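Long-range contacts in probable manganase-dependent inorganic pyrophosphatase (Clostridium perfringens, PDB 3L31), which probably hydrolyses inorganic pyrophosphate to phosphate through its catalytic part, while the regulatory region described here binds the inhibitor AMP: residues A[72-77]-A[181-186]; A[87-92]-A[156-161]. One frame throughout, in Å; residues are numbered along the deposited sequence.

Interaction 1: A[72-77]-A[181-186]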
ATOM      1  N   SER A  72       6.519  12.476  -9.332  1.00 41.15           N
ATOM      2  CA  SER A  72       5.224  12.929  -8.835  1.00 39.24           C
ATOM      3  C   SER A  72       5.257  14.383  -8.347  1.00 39.09           C
ATOM      4  O   SER A  72       4.216  14.974  -8.006  1.00 38.90           O
ATOM      5  CB  SER A  72       4.782  12.057  -7.672  1.00 37.66           C
ATOM      6  OG  SER A  72       5.751  12.022  -6.647  1.00 33.95           O
ATOM      7  N   ALA A  73       6.460  14.941  -8.277  1.00 37.95           N
ATOM      8  CA  ALA A  73       6.649  16.248  -7.651  1.00 37.06           C
ATOM      9  C   ALA A  73       5.967  16.347  -6.280  1.00 35.17           C
ATOM     10  O   ALA A  73       5.251  17.315  -5.960  1.00 34.99           O
ATOM     11  CB  ALA A  73       6.162  17.359  -8.569  1.00 37.39           C
ATOM     12  N   THR A  74       6.176  15.334  -5.467  1.00 33.13           N
ATOM     13  CA  THR A  74       5.580  15.360  -4.140  1.00 31.66           C
ATOM     14  C   THR A  74       6.141  16.580  -3.399  1.00 32.03           C
ATOM     15  O   THR A  74       7.337  16.868  -3.429  1.00 31.76           O
ATOM     16  CB  THR A  74       5.839  14.031  -3.317  1.00 30.22           C
ATOM     17  OG1 THR A  74       5.251  12.927  -4.014  1.00 31.60           O
ATOM     18  CG2 THR A  74       5.185  14.133  -1.951  1.00 26.11           C
ATOM     19  N   SER A  75       5.256  17.266  -2.715  1.00 32.70           N
ATOM     20  CA  SER A  75       5.603  18.484  -2.001  1.00 34.62           C
ATOM     21  C   SER A  75       5.969  18.133  -0.562  1.00 33.82           C
ATOM     22  O   SER A  75       5.482  17.135   0.005  1.00 32.36           O
ATOM     23  CB  SER A  75       4.413  19.425  -1.962  1.00 36.14           C
ATOM     24  OG  SER A  75       3.425  18.909  -1.065  1.00 36.88           O
ATOM     25  N   LEU A  76       6.826  18.963   0.001  1.00 32.94           N
ATOM     26  CA  LEU A  76       7.212  18.855   1.397  1.00 33.17           C
ATOM     27  C   LEU A  76       5.997  18.826   2.337  1.00 33.54           C
ATOM     28  O   LEU A  76       6.032  18.117   3.338  1.00 32.65           O
ATOM     29  CB  LEU A  76       8.169  19.996   1.800  1.00 33.54           C
ATOM     30  CG  LEU A  76       8.743  19.936   3.213  1.00 34.21           C
ATOM     31  CD1 LEU A  76       9.476  18.605   3.344  1.00 33.10           C
ATOM     32  CD2 LEU A  76       9.686  21.102   3.583  1.00 31.44           C
ATOM     33  N   ASP A  77       4.933  19.587   2.042  1.00 35.47           N
ATOM     34  CA  ASP A  77       3.768  19.618   2.961  1.00 36.83           C
ATOM     35  C   ASP A  77       3.123  18.253   3.024  1.00 35.13           C
ATOM     36  O   ASP A  77       2.576  17.886   4.062  1.00 34.43           O
ATOM     37  CB  ASP A  77       2.695  20.646   2.575  1.00 38.89           C
ATOM     38  CG  ASP A  77       3.151  22.076   2.797  1.00 45.27           C
ATOM     39  OD1 ASP A  77       3.812  22.359   3.843  1.00 51.62           O
ATOM     40  OD2 ASP A  77       2.853  22.918   1.912  1.00 51.92           O
ATOM     41  N   SER A 181       2.391   9.933   0.582  1.00 31.58           N
ATOM     42  CA  SER A 181       2.559  11.367   0.390  1.00 31.83           C
ATOM     43  C   SER A 181       2.148  11.799  -0.993  1.00 31.54           C
ATOM     44  O   SER A 181       1.828  12.955  -1.208  1.00 31.26           O
ATOM     45  CB  SER A 181       4.033  11.746   0.520  1.00 31.80           C
ATOM     46  OG  SER A 181       4.468  11.367   1.785  1.00 35.64           O
ATOM     47  N   LEU A 182       2.206  10.852  -1.922  1.00 31.74           N
ATOM     48  CA  LEU A 182       2.080  11.167  -3.352  1.00 31.82           C
ATOM     49  C   LEU A 182       0.792  11.925  -3.680  1.00 31.45           C
ATOM     50  O   LEU A 182      -0.274  11.622  -3.121  1.00 31.78           O
ATOM     51  CB  LEU A 182       2.146   9.899  -4.231  1.00 32.13           C
ATOM     52  CG  LEU A 182       3.469   9.397  -4.843  1.00 34.35           C
ATOM     53  CD1 LEU A 182       4.673   9.539  -3.974  1.00 33.26           C
ATOM     54  CD2 LEU A 182       3.276   7.940  -5.151  1.00 35.85           C
ATOM     55  N   PRO A 183       0.879  12.901  -4.602  1.00 31.07           N
ATOM     56  CA  PRO A 183      -0.325  13.607  -4.974  1.00 31.51           C
ATOM     57  C   PRO A 183      -1.223  12.774  -5.861  1.00 30.23           C
ATOM     58  O   PRO A 183      -0.748  11.999  -6.682  1.00 28.54           O
ATOM     59  CB  PRO A 183       0.207  14.875  -5.694  1.00 32.60           C
ATOM     60  CG  PRO A 183       1.549  14.502  -6.200  1.00 32.65           C
ATOM     61  CD  PRO A 183       2.072  13.466  -5.244  1.00 32.04           C
ATOM     62  N   VAL A 184      -2.538  12.970  -5.724  1.00 31.46           N
ATOM     63  CA  VAL A 184      -3.500  12.153  -6.508  1.00 31.69           C
ATOM     64  C   VAL A 184      -3.262  12.267  -7.981  1.00 32.54           C
ATOM     65  O   VAL A 184      -3.471  11.288  -8.731  1.00 32.47           O
ATOM     66  CB  VAL A 184      -5.017  12.380  -6.208  1.00 31.44           C
ATOM     67  CG1 VAL A 184      -5.329  12.025  -4.772  1.00 32.96           C
ATOM     68  CG2 VAL A 184      -5.423  13.733  -6.502  1.00 33.13           C
ATOM     69  N   ASP A 185      -2.847  13.441  -8.422  1.00 33.92           N
ATOM     70  CA  ASP A 185      -2.755  13.657  -9.877  1.00 37.15           C
ATOM     71  C   ASP A 185      -1.675  12.798 -10.555  1.00 37.08           C
ATOM     72  O   ASP A 185      -1.773  12.509 -11.723  1.00 37.50           O
ATOM     73  CB  ASP A 185      -2.648  15.142 -10.279  1.00 39.04           C
ATOM     74  CG  ASP A 185      -1.332  15.746  -9.922  1.00 41.85           C
ATOM     75  OD1 ASP A 185      -0.670  15.222  -9.019  1.00 47.52           O
ATOM     76  OD2 ASP A 185      -0.952  16.754 -10.532  1.00 48.34           O
ATOM     77  N   TYR A 186      -0.709  12.312  -9.803  1.00 37.25           N
ATOM     78  CA  TYR A 186       0.281  11.368 -10.364  1.00 37.74           C
ATOM     79  C   TYR A 186      -0.275   9.939 -10.562  1.00 37.46           C
ATOM     80  O   TYR A 186       0.232   9.134 -11.361  1.00 38.81           O
ATOM     81  CB  TYR A 186       1.491  11.289  -9.421  1.00 37.80           C
ATOM     82  CG  TYR A 186       2.627  10.444  -9.964  1.00 39.88           C
ATOM     83  CD1 TYR A 186       3.368  10.851 -11.075  1.00 39.91           C
ATOM     84  CD2 TYR A 186       2.919   9.226  -9.392  1.00 41.91           C
ATOM     85  CE1 TYR A 186       4.374  10.070 -11.570  1.00 42.73           C
ATOM     86  CE2 TYR A 186       3.915   8.428  -9.892  1.00 42.84           C
ATOM     87  CZ  TYR A 186       4.640   8.854 -10.974  1.00 44.29           C
ATOM     88  OH  TYR A 186       5.640   8.018 -11.415  1.00 50.43           O
TER

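Interaction 2: A[87-92]-A[156-161]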
ATOM      1  N   ALA A  87       9.369  20.380  10.393  1.00 39.61           N
ATOM      2  CA  ALA A  87      10.609  20.915   9.756  1.00 39.56           C
ATOM      3  C   ALA A  87      11.474  21.755  10.688  1.00 40.51           C
ATOM      4  O   ALA A  87      10.980  22.650  11.344  1.00 43.22           O
ATOM      5  CB  ALA A  87      10.299  21.703   8.491  1.00 38.93           C
ATOM      6  N   GLN A  88      12.771  21.470  10.687  1.00 39.73           N
ATOM      7  CA  GLN A  88      13.771  22.279  11.398  1.00 41.26           C
ATOM      8  C   GLN A  88      14.474  23.262  10.461  1.00 41.48           C
ATOM      9  O   GLN A  88      15.012  24.249  10.894  1.00 42.71           O
ATOM     10  CB  GLN A  88      14.846  21.394  12.044  1.00 40.20           C
ATOM     11  CG  GLN A  88      14.384  20.666  13.323  1.00 42.92           C
ATOM     12  CD  GLN A  88      13.451  19.488  13.037  1.00 42.06           C
ATOM     13  OE1 GLN A  88      13.756  18.633  12.192  1.00 40.44           O
ATOM     14  NE2 GLN A  88      12.325  19.430  13.749  1.00 38.33           N
ATOM     15  N   ASN A  89      14.535  22.916   9.177  1.00 40.94           N
ATOM     16  CA  ASN A  89      15.044  23.824   8.146  1.00 41.05           C
ATOM     17  C   ASN A  89      14.448  23.446   6.831  1.00 40.04           C
ATOM     18  O   ASN A  89      14.314  22.272   6.536  1.00 38.57           O
ATOM     19  CB  ASN A  89      16.556  23.776   8.002  1.00 41.33           C
ATOM     20  CG  ASN A  89      17.062  24.823   7.046  1.00 43.04           C
ATOM     21  OD1 ASN A  89      16.848  26.016   7.257  1.00 48.87           O
ATOM     22  ND2 ASN A  89      17.716  24.394   5.981  1.00 40.31           N
ATOM     23  N   ILE A  90      14.059  24.449   6.064  1.00 41.43           N
ATOM     24  CA  ILE A  90      13.488  24.220   4.744  1.00 41.16           C
ATOM     25  C   ILE A  90      14.292  24.951   3.699  1.00 42.29           C
ATOM     26  O   ILE A  90      14.551  26.166   3.843  1.00 43.78           O
ATOM     27  CB  ILE A  90      12.059  24.695   4.625  1.00 41.87           C
ATOM     28  CG1 ILE A  90      11.175  24.083   5.726  1.00 43.02           C
ATOM     29  CG2 ILE A  90      11.537  24.351   3.235  1.00 39.53           C
ATOM     30  CD1 ILE A  90       9.673  24.530   5.643  1.00 42.60           C
ATOM     31  N   ASN A  91      14.730  24.215   2.678  1.00 41.16           N
ATOM     32  CA  ASN A  91      15.253  24.864   1.477  1.00 43.13           C
ATOM     33  C   ASN A  91      14.062  25.385   0.698  1.00 44.41           C
ATOM     34  O   ASN A  91      13.396  24.645  -0.013  1.00 42.88           O
ATOM     35  CB  ASN A  91      16.129  23.961   0.612  1.00 42.14           C
ATOM     36  CG  ASN A  91      16.633  24.667  -0.634  1.00 44.99           C
ATOM     37  OD1 ASN A  91      16.027  25.630  -1.111  1.00 47.68           O
ATOM     38  ND2 ASN A  91      17.739  24.197  -1.167  1.00 44.77           N
ATOM     39  N   GLU A  92      13.818  26.686   0.857  1.00 47.75           N
ATOM     40  CA  GLU A  92      12.604  27.341   0.336  1.00 49.91           C
ATOM     41  C   GLU A  92      12.638  27.468  -1.172  1.00 50.60           C
ATOM     42  O   GLU A  92      11.643  27.820  -1.765  1.00 52.01           O
ATOM     43  CB  GLU A  92      12.399  28.735   0.960  1.00 52.63           C
ATOM     44  CG  GLU A  92      12.005  28.705   2.430  1.00 54.31           C
ATOM     45  CD  GLU A  92      10.595  28.170   2.609  1.00 57.10           C
ATOM     46  OE1 GLU A  92       9.982  27.852   1.560  1.00 58.52           O
ATOM     47  OE2 GLU A  92      10.102  28.061   3.775  1.00 57.09           O
ATOM     48  N   LEU A 156      24.224  23.854  10.387  1.00 45.62           N
ATOM     49  CA  LEU A 156      24.933  23.288   9.213  1.00 45.55           C
ATOM     50  C   LEU A 156      23.967  23.099   8.001  1.00 44.29           C
ATOM     51  O   LEU A 156      24.359  23.296   6.851  1.00 44.21           O
ATOM     52  CB  LEU A 156      25.641  21.956   9.553  1.00 44.70           C
ATOM     53  CG  LEU A 156      26.783  21.548   8.633  1.00 46.71           C
ATOM     54  CD1 LEU A 156      28.062  22.367   8.966  1.00 45.39           C
ATOM     55  CD2 LEU A 156      27.072  20.046   8.715  1.00 47.17           C
ATOM     56  N   ALA A 157      22.707  22.758   8.291  1.00 42.79           N
ATOM     57  CA  ALA A 157      21.671  22.622   7.264  1.00 41.88           C
ATOM     58  C   ALA A 157      21.299  23.988   6.723  1.00 43.63           C
ATOM     59  O   ALA A 157      21.083  24.141   5.535  1.00 42.94           O
ATOM     60  CB  ALA A 157      20.424  21.945   7.808  1.00 40.43           C
ATOM     61  N   LYS A 158      21.208  24.967   7.609  1.00 46.22           N
ATOM     62  CA  LYS A 158      21.004  26.388   7.209  1.00 49.79           C
ATOM     63  C   LYS A 158      22.092  26.845   6.218  1.00 50.35           C
ATOM     64  O   LYS A 158      21.842  27.381   5.155  1.00 51.39           O
ATOM     65  CB  LYS A 158      21.059  27.341   8.435  1.00 52.19           C
ATOM     66  CG  LYS A 158      19.732  28.024   8.843  1.00 55.90           C
ATOM     67  CD  LYS A 158      18.761  27.027   9.517  1.00 58.47           C
ATOM     68  CE  LYS A 158      17.521  27.714  10.114  1.00 60.75           C
ATOM     69  NZ  LYS A 158      16.315  26.817  10.139  1.00 56.78           N
ATOM     70  N   LYS A 159      23.313  26.649   6.640  1.00 51.26           N
ATOM     71  CA  LYS A 159      24.491  27.036   5.854  1.00 53.35           C
ATOM     72  C   LYS A 159      24.443  26.449   4.440  1.00 52.23           C
ATOM     73  O   LYS A 159      24.702  27.123   3.458  1.00 54.68           O
ATOM     74  CB  LYS A 159      25.737  26.546   6.589  1.00 53.42           C
ATOM     75  CG  LYS A 159      27.052  27.030   6.092  1.00 57.10           C
ATOM     76  CD  LYS A 159      28.113  26.581   7.093  1.00 60.60           C
ATOM     77  CE  LYS A 159      29.496  27.064   6.722  1.00 66.01           C
ATOM     78  NZ  LYS A 159      29.896  26.549   5.379  1.00 68.81           N
ATOM     79  N   ASN A 160      24.059  25.190   4.358  1.00 49.79           N
ATOM     80  CA  ASN A 160      24.143  24.410   3.116  1.00 47.86           C
ATOM     81  C   ASN A 160      22.835  24.304   2.370  1.00 46.50           C
ATOM     82  O   ASN A 160      22.777  23.771   1.264  1.00 47.42           O
ATOM     83  CB  ASN A 160      24.725  23.023   3.455  1.00 46.12           C
ATOM     84  CG  ASN A 160      26.197  23.115   3.784  1.00 46.61           C
ATOM     85  OD1 ASN A 160      26.994  23.390   2.899  1.00 47.30           O
ATOM     86  ND2 ASN A 160      26.560  22.965   5.046  1.00 43.54           N
ATOM     87  N   ASN A 161      21.791  24.864   2.970  1.00 45.33           N
ATOM     88  CA  ASN A 161      20.417  24.868   2.430  1.00 43.25           C
ATOM     89  C   ASN A 161      19.835  23.472   2.237  1.00 40.27           C
ATOM     90  O   ASN A 161      19.224  23.194   1.213  1.00 39.89           O
ATOM     91  CB  ASN A 161      20.313  25.636   1.111  1.00 45.36           C
ATOM     92  CG  ASN A 161      20.656  27.099   1.259  1.00 48.75           C
ATOM     93  OD1 ASN A 161      20.205  27.780   2.176  1.00 49.30           O
ATOM     94  ND2 ASN A 161      21.480  27.589   0.348  1.00 51.54           N
TER
HETATM   95  O   HOH W   1      17.962  26.763   4.068  1.00 48.39           O

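Interaction 1: A[72-77]-A[181-186]
One face of the Y186 ring is covered by S72, whose CB lies over the ring near its rim, 3.9 Å from the centroid and 24° off the normal, in a CH-pi contact. With chi1 at -175°, trans to the main-chain nitrogen, the Y186 ring reaches across to S72, and its CD1 comes within 3.6 Å of S72 CA. The P183 ring packs beside S72 and T74, its CG 3.3 Å from S72 O and its CD against T74 OG1. No hydrogen bond joins the two segments. T74 OG1 donates to S72 OG within its own segment over 2.8 Å, and S72 OG is bonded in turn to I68 O of helix 68-71. T74 OG1 also touches L182 CD1 at 3.4 Å, the side chains crossing at about a right angle, while CG2 of T74 meets S181 CB at 3.6 Å. A73, with positive phi, closes helix 68-71 in a Schellman motif, and S75 then caps helix 76-82 through N78 N. The contact joins the connection between helices 68-71 and 76-82 to that between helices 171-177 and 184-187, in a regulatory region with a DRTGG domain inserted between two CBS motifs.

Interaction 2: A[87-92]-A[156-161]
The ammonium group of K158 is held by two carbonyl oxygens of 87-92: NZ donates to N89 OD1 at 3.0 Å and, more weakly, to Q88 O. Its approach to N89 is bent, with a C=O...N angle of 117° and the nitrogen tilted from the carbonyl plane. A bend at chi2 brings K158 CD to 3.1 Å from N89 OD1, off the plane of the amide on its oxygen side. On the other branch, N89 ND2 is bonded to I162 O, just beyond the helix, and to a water that also donates to N161 OD1. A157 O lies 3.4 Å from N89 ND2, but at too poor an angle for a bond. Q88 and N89 both face V164 in a classic beta bulge at the end of edge strand 86-89, where the chain turns a corner beside the C-terminus of helix 151-160. N161, with positive phi, is the C-prime residue of the Schellman motif closing that helix before strand 163-166. Farther along, N91 ND2 donates to N161 O at 3.0 Å, with an N-H...O angle of only 131°. The acceptor stands 31° out of the N91 amide plane. N91 OD1 accepts from E93 N, which fixes which end of the amide faces N161. CB of N161 packs against N91 ND2 at 3.7 Å, and the two side-chain amides are turned well away from parallel.

Interaction 2 is nested within the chain loop that interaction 1 closes: the order is 72-77, 87-92, 156-161, 181-186. Their centres lie 21 Å apart. Interaction 1 is buried close to the centre of the chain, where two interhelical connections meet, whereas interaction 2 lies farther out, at the edge of the DRTGG domain's mixed five-stranded sheet. Helix 76-82 and strand 86-89 follow each other in the chain, and the two sites touch where L76 CD2 packs on I90 CG2 at 3.8 Å. The side chain of Y186 is about 12 Å from a bound AMP, which puts interaction 1, rather than interaction 2, near the nucleotide site, consistent with a position at the junction of the CBS and DRTGG parts.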